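Local coordinates for MgGH51 (Meripilus giganteus, PDB 6ZPV), which hydrolyses alpha-L-arabinofuranosidic bonds at non-reducing ends, acting as a fungal glycoside hydrolase of family GH51, at residues 480-485 / 493-498; 450-455 / 506-511. One frame throughout, in Å; residues are numbered along the deposited sequence.

Interaction 1 (480-485 / 493-498); sequences APLLQH and PDLVSY
Gln484 lies across Asp494 and Ser497. Its CB packs 3.4 Å from Asp494 OD2, and CG, swung anti to the backbone N (chi1 174°), carries the extended chain past the same oxygen to CD, 3.3 Å from Asp494 OD2. The amide and carboxylate planes stand 57° apart, and Gln484 OE1 and Asp494 OD2, both acceptors, do not bond; the other carboxylate oxygen, OD1, rests on Pro481 CG (3.2 Å). At the tip, OE1 accepts the Ser497 hydroxyl (Ser497 OG to Gln484 OE1, 2.7 Å), the donor tilted from the amide plane, and probably a water that also takes the N-H of Asp494; NE2 hydrogen-bonds to Thr489 OG1. The backbones beneath run parallel: Leu482 O receives Val496 N at 2.9 Å, Gln484 O receives Tyr498 N at 2.9 Å, and Gln484 N gives Val496 O only a weak bond. They belong to a small mixed sheet that follows strand 474-479, the last parallel strand of the (beta/alpha)8 barrel. On the other face, Leu483 CD2 touches Val496 CB (3.8 Å), with helix 211-219 covering Leu483, Val496 and Tyr498. The Tyr498 ring lies over the Gln484-His485 peptide and forms a CH-pi contact with His485 CA, 4.1 Å from its centroid; its edge turns to the imidazole face in an offset edge-to-face pair with planes at 71°. Replacing Tyr498 by an alanine would probably leave His27 O without the tyrosine hydroxyl and His485 without its CH-pi and edge-to-face partner. The Gln484 amide is thus gripped at both ends, whereas the Tyr498 face is mainly apolar and aromatic, its hydroxyl tied to His27 O.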
loop_
_atom_site.group_PDB
_atom_site.type_symbol
_atom_site.label_atom_id
_atom_site.label_comp_id
_atom_site.label_asym_id
_atom_site.label_seq_id
_atom_site.Cartn_x
_atom_site.Cartn_y
_atom_site.Cartn_z
ATOM N N ALA A 480 5.163 -0.250 -8.620
ATOM C CA ALA A 480 5.626 -0.200 -7.225
ATOM C C ALA A 480 6.689 0.841 -7.028
ATOM O O ALA A 480 7.505 1.055 -7.953
ATOM C CB ALA A 480 6.133 -1.544 -6.772
ATOM N N PRO A 481 6.805 1.433 -5.821
ATOM C CA PRO A 481 5.836 1.346 -4.736
ATOM C C PRO A 481 4.557 2.149 -5.028
ATOM O O PRO A 481 4.524 3.103 -5.819
ATOM C CB PRO A 481 6.562 1.985 -3.519
ATOM C CG PRO A 481 8.002 1.941 -3.911
ATOM C CD PRO A 481 8.028 2.128 -5.420
ATOM N N LEU A 482 3.498 1.786 -4.284
ATOM C CA LEU A 482 2.180 2.407 -4.370
ATOM C C LEU A 482 2.146 3.767 -3.700
ATOM O O LEU A 482 1.515 4.678 -4.266
ATOM C CB LEU A 482 1.196 1.448 -3.743
ATOM C CG LEU A 482 -0.280 1.842 -3.812
ATOM C CD1 LEU A 482 -0.763 1.990 -5.237
ATOM C CD2 LEU A 482 -1.115 0.842 -3.059
ATOM N N LEU A 483 2.718 3.868 -2.493
ATOM C CA LEU A 483 2.433 4.996 -1.612
ATOM C C LEU A 483 3.704 5.613 -1.064
ATOM O O LEU A 483 4.707 4.908 -0.797
ATOM C CB LEU A 483 1.534 4.541 -0.455
ATOM C CG LEU A 483 0.068 4.357 -0.820
ATOM C CD1 LEU A 483 -0.708 3.640 0.227
ATOM C CD2 LEU A 483 -0.590 5.691 -1.094
ATOM N N GLN A 484 3.624 6.903 -0.767
ATOM C CA GLN A 484 4.749 7.678 -0.218
ATOM C C GLN A 484 4.298 8.785 0.723
ATOM O O GLN A 484 3.634 9.742 0.279
ATOM C CB GLN A 484 5.544 8.315 -1.340
ATOM C CG GLN A 484 6.645 9.259 -0.902
ATOM C CD GLN A 484 7.171 10.154 -2.018
ATOM O OE1 GLN A 484 6.566 10.306 -3.059
ATOM N NE2 GLN A 484 8.303 10.773 -1.744
ATOM N N HIS A 485 4.762 8.736 1.971
ATOM C CA HIS A 485 4.664 9.894 2.879
ATOM C C HIS A 485 5.802 10.815 2.508
ATOM O O HIS A 485 6.983 10.460 2.613
ATOM C CB HIS A 485 4.785 9.457 4.352
ATOM C CG HIS A 485 4.300 10.496 5.260
ATOM N ND1 HIS A 485 4.764 11.818 5.218
ATOM C CD2 HIS A 485 3.299 10.440 6.181
ATOM C CE1 HIS A 485 4.063 12.463 6.128
ATOM N NE2 HIS A 485 3.163 11.668 6.749
ATOM N N PRO A 493 10.586 6.831 -7.561
ATOM C CA PRO A 493 9.285 7.480 -7.455
ATOM C C PRO A 493 8.196 6.508 -6.971
ATOM O O PRO A 493 8.365 5.297 -6.996
ATOM C CB PRO A 493 9.024 7.894 -8.912
ATOM C CG PRO A 493 9.615 6.778 -9.712
ATOM C CD PRO A 493 10.860 6.394 -8.921
ATOM N N ASP A 494 7.092 7.085 -6.518
ATOM C CA ASP A 494 5.952 6.346 -5.964
ATOM C C ASP A 494 4.645 6.747 -6.630
ATOM O O ASP A 494 4.532 7.895 -7.093
ATOM C CB ASP A 494 5.916 6.582 -4.450
ATOM C CG ASP A 494 7.224 6.233 -3.803
ATOM O OD1 ASP A 494 7.559 5.056 -3.706
ATOM O OD2 ASP A 494 7.983 7.243 -3.434
ATOM N N LEU A 495 3.666 5.849 -6.641
ATOM C CA LEU A 495 2.448 6.127 -7.408
ATOM C C LEU A 495 1.567 7.254 -6.830
ATOM O O LEU A 495 1.044 8.064 -7.601
ATOM C CB LEU A 495 1.615 4.830 -7.578
ATOM C CG LEU A 495 0.642 4.883 -8.733
ATOM C CD1 LEU A 495 1.368 4.832 -10.068
ATOM C CD2 LEU A 495 -0.347 3.731 -8.660
ATOM N N VAL A 496 1.392 7.234 -5.528
ATOM C CA VAL A 496 0.542 8.202 -4.820
ATOM C C VAL A 496 1.312 8.711 -3.623
ATOM O O VAL A 496 1.826 7.905 -2.842
ATOM C CB VAL A 496 -0.775 7.521 -4.407
ATOM C CG1 VAL A 496 -1.643 8.467 -3.555
ATOM C CG2 VAL A 496 -1.555 7.040 -5.625
ATOM N N SER A 497 1.363 10.043 -3.457
ATOM C CA SER A 497 2.090 10.645 -2.347
ATOM C C SER A 497 1.129 11.395 -1.449
ATOM O O SER A 497 0.013 11.698 -1.865
ATOM C CB SER A 497 3.212 11.547 -2.877
ATOM O OG SER A 497 4.052 10.840 -3.779
ATOM N N TYR A 498 1.559 11.720 -0.238
ATOM C CA TYR A 498 0.677 12.453 0.687
ATOM C C TYR A 498 1.514 13.008 1.813
ATOM O O TYR A 498 2.633 12.565 2.087
ATOM C CB TYR A 498 -0.428 11.532 1.267
ATOM C CG TYR A 498 0.127 10.225 1.786
ATOM C CD1 TYR A 498 0.598 10.081 3.078
ATOM C CD2 TYR A 498 0.297 9.152 0.925
ATOM C CE1 TYR A 498 1.189 8.902 3.505
ATOM C CE2 TYR A 498 0.935 8.003 1.338
ATOM C CZ TYR A 498 1.382 7.863 2.617
ATOM O OH TYR A 498 2.023 6.701 2.967
HETATM O O HOH W 1 9.564 3.065 -8.177
HETATM O O HOH W 2 7.551 9.800 -5.635
#

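Interaction 2 (450-455 / 506-511); sequences AFPTVQ and STSFFA
Pro452 sets its ring against the first turn of helix 507-517, and van der Waals packing makes up much of the contact. Its CG reaches Ser506 CB at 3.5 Å. Farther along, Val454 CG2 and Thr507 CG2 meet at 4.1 Å, their side chains crossing at about a right angle. A carbon-to-oxygen approach adds to these: Pro452 CB comes within 3.3 Å of Ser508 OG, a hydroxyl that hydrogen-bonds to Glu460. Both segments are helix starts: Thr453 and Ser506 are the N-cap residues of helices 454-469 and 507-517, which flank strand 474-479 in chain order and fit the last two helices of the (beta/alpha)8 barrel. Direct polar contact is sparse. Thr507 OG1, placed between its backbone N and carbonyl carbon (chi1 56°), gives a weak hydrogen bond to Thr453 O at 2.8 Å. A water links the backbones, donating to Pro452 O (2.7 Å) and accepting from Thr507 N (3.0 Å); Pro452 O also meets the hydroxyl of Ser588. Capping is local to each segment: Ser506 OG, which probably bonds to Leu495 as well, accepts Phe509 N at 2.8 Å with an N-H...O angle of 155°. Thr453 OG1 caps a backbone N of its own helix, and, separately, Ser456 OG takes the N-H of Thr453.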
loop_
_atom_site.group_PDB
_atom_site.type_symbol
_atom_site.label_atom_id
_atom_site.label_comp_id
_atom_site.label_asym_id
_atom_site.label_seq_id
_atom_site.Cartn_x
_atom_site.Cartn_y
_atom_site.Cartn_z
ATOM N N ALA A 450 12.343 12.024 -8.367
ATOM C CA ALA A 450 11.747 12.288 -7.055
ATOM C C ALA A 450 10.239 11.935 -7.054
ATOM O O ALA A 450 9.734 11.520 -6.029
ATOM C CB ALA A 450 11.950 13.711 -6.673
ATOM N N PHE A 451 9.581 12.180 -8.202
ATOM C CA PHE A 451 8.169 11.875 -8.433
ATOM C C PHE A 451 8.064 11.385 -9.870
ATOM O O PHE A 451 8.885 11.744 -10.714
ATOM C CB PHE A 451 7.305 13.143 -8.254
ATOM C CG PHE A 451 7.268 13.677 -6.850
ATOM C CD1 PHE A 451 6.453 13.081 -5.902
ATOM C CD2 PHE A 451 8.058 14.748 -6.473
ATOM C CE1 PHE A 451 6.438 13.504 -4.583
ATOM C CE2 PHE A 451 8.062 15.204 -5.161
ATOM C CZ PHE A 451 7.199 14.595 -4.235
ATOM N N PRO A 452 7.032 10.600 -10.186
ATOM C CA PRO A 452 6.809 10.231 -11.577
ATOM C C PRO A 452 6.710 11.505 -12.435
ATOM O O PRO A 452 6.243 12.555 -11.966
ATOM C CB PRO A 452 5.483 9.469 -11.539
ATOM C CG PRO A 452 5.415 8.911 -10.115
ATOM C CD PRO A 452 6.018 10.044 -9.275
ATOM N N THR A 453 7.098 11.396 -13.685
ATOM C CA THR A 453 7.045 12.486 -14.658
ATOM C C THR A 453 6.127 12.083 -15.816
ATOM O O THR A 453 5.656 10.949 -15.946
ATOM C CB THR A 453 8.459 12.833 -15.169
ATOM O OG1 THR A 453 8.943 11.651 -15.822
ATOM C CG2 THR A 453 9.393 13.280 -14.049
ATOM N N VAL A 454 5.869 13.039 -16.692
ATOM C CA VAL A 454 5.127 12.708 -17.933
ATOM C C VAL A 454 5.937 11.671 -18.709
ATOM O O VAL A 454 5.398 10.692 -19.244
ATOM C CB VAL A 454 4.768 13.935 -18.739
ATOM C CG1 VAL A 454 3.972 13.557 -19.972
ATOM C CG2 VAL A 454 3.965 14.940 -17.921
ATOM N N GLN A 455 7.248 11.887 -18.806
ATOM C CA GLN A 455 8.141 10.947 -19.494
ATOM C C GLN A 455 7.995 9.534 -18.911
ATOM O O GLN A 455 7.923 8.511 -19.671
ATOM C CB GLN A 455 9.616 11.435 -19.353
ATOM C CG GLN A 455 10.650 10.672 -20.207
ATOM C CD GLN A 455 12.096 11.041 -19.967
ATOM O OE1 GLN A 455 12.365 11.989 -19.212
ATOM N NE2 GLN A 455 13.004 10.340 -20.614
ATOM N N SER A 506 -0.001 11.070 -8.889
ATOM C CA SER A 506 1.119 11.242 -9.842
ATOM C C SER A 506 0.648 11.110 -11.300
ATOM O O SER A 506 -0.399 10.542 -11.615
ATOM C CB SER A 506 2.200 10.255 -9.570
ATOM O OG SER A 506 1.855 8.920 -9.958
ATOM N N THR A 507 1.551 11.508 -12.204
ATOM C CA THR A 507 1.367 11.187 -13.633
ATOM C C THR A 507 1.175 9.672 -13.869
ATOM O O THR A 507 0.269 9.267 -14.589
ATOM C CB THR A 507 2.572 11.712 -14.433
ATOM O OG1 THR A 507 3.749 11.127 -13.851
ATOM C CG2 THR A 507 2.688 13.236 -14.420
ATOM N N SER A 508 2.016 8.884 -13.196
ATOM C CA SER A 508 1.914 7.437 -13.316
ATOM C C SER A 508 0.597 6.895 -12.753
ATOM O O SER A 508 0.078 5.933 -13.314
ATOM C CB SER A 508 3.139 6.764 -12.661
ATOM O OG SER A 508 4.300 7.046 -13.415
ATOM N N PHE A 509 0.083 7.513 -11.677
ATOM C CA PHE A 509 -1.240 7.137 -11.167
ATOM C C PHE A 509 -2.276 7.310 -12.259
ATOM O O PHE A 509 -3.122 6.425 -12.474
ATOM C CB PHE A 509 -1.601 8.003 -9.960
ATOM C CG PHE A 509 -3.045 7.843 -9.531
ATOM C CD1 PHE A 509 -3.407 6.867 -8.635
ATOM C CD2 PHE A 509 -4.044 8.670 -10.049
ATOM C CE1 PHE A 509 -4.735 6.754 -8.238
ATOM C CE2 PHE A 509 -5.370 8.562 -9.639
ATOM C CZ PHE A 509 -5.688 7.576 -8.736
ATOM N N PHE A 510 -2.254 8.453 -12.958
ATOM C CA PHE A 510 -3.253 8.666 -14.009
ATOM C C PHE A 510 -3.073 7.675 -15.152
ATOM O O PHE A 510 -4.086 7.254 -15.695
ATOM C CB PHE A 510 -3.243 10.127 -14.478
ATOM C CG PHE A 510 -3.798 11.082 -13.449
ATOM C CD1 PHE A 510 -5.105 10.955 -13.009
ATOM C CD2 PHE A 510 -3.029 12.115 -12.932
ATOM C CE1 PHE A 510 -5.608 11.854 -12.090
ATOM C CE2 PHE A 510 -3.525 13.009 -12.030
ATOM C CZ PHE A 510 -4.804 12.849 -11.593
ATOM N N ALA A 511 -1.863 7.305 -15.511
ATOM C CA ALA A 511 -1.696 6.253 -16.533
ATOM C C ALA A 511 -2.290 4.933 -16.046
ATOM O O ALA A 511 -2.982 4.239 -16.806
ATOM C CB ALA A 511 -0.238 6.102 -16.932
HETATM O O HOH W 3 3.757 13.037 -10.957
#

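Overall arrangement
Interactions 1 and 2 have centres 10 Å apart and touch directly. In sequence, both segments of interaction 1 fall between 450-455 and 506-511. Ser506 OG is a probable hydrogen-bond partner of Leu495 O at 2.6 Å; Asp494 O lies 3.3 Å from Pro452 CG, and Leu495 CD1 sits 3.4 Å from Phe509 N. In GH51 enzymes the active site lies at the C-terminal ends of the barrel strands; interaction 1 follows the last, 474-479, but no catalytic role follows from this. His485 ND1 bonds to the backbone N of Asn487, which lies in the pocket of a bound glycan and probably carries it. A glycerol, probably from crystallisation, lies about 3 Å from the side chain of Pro481.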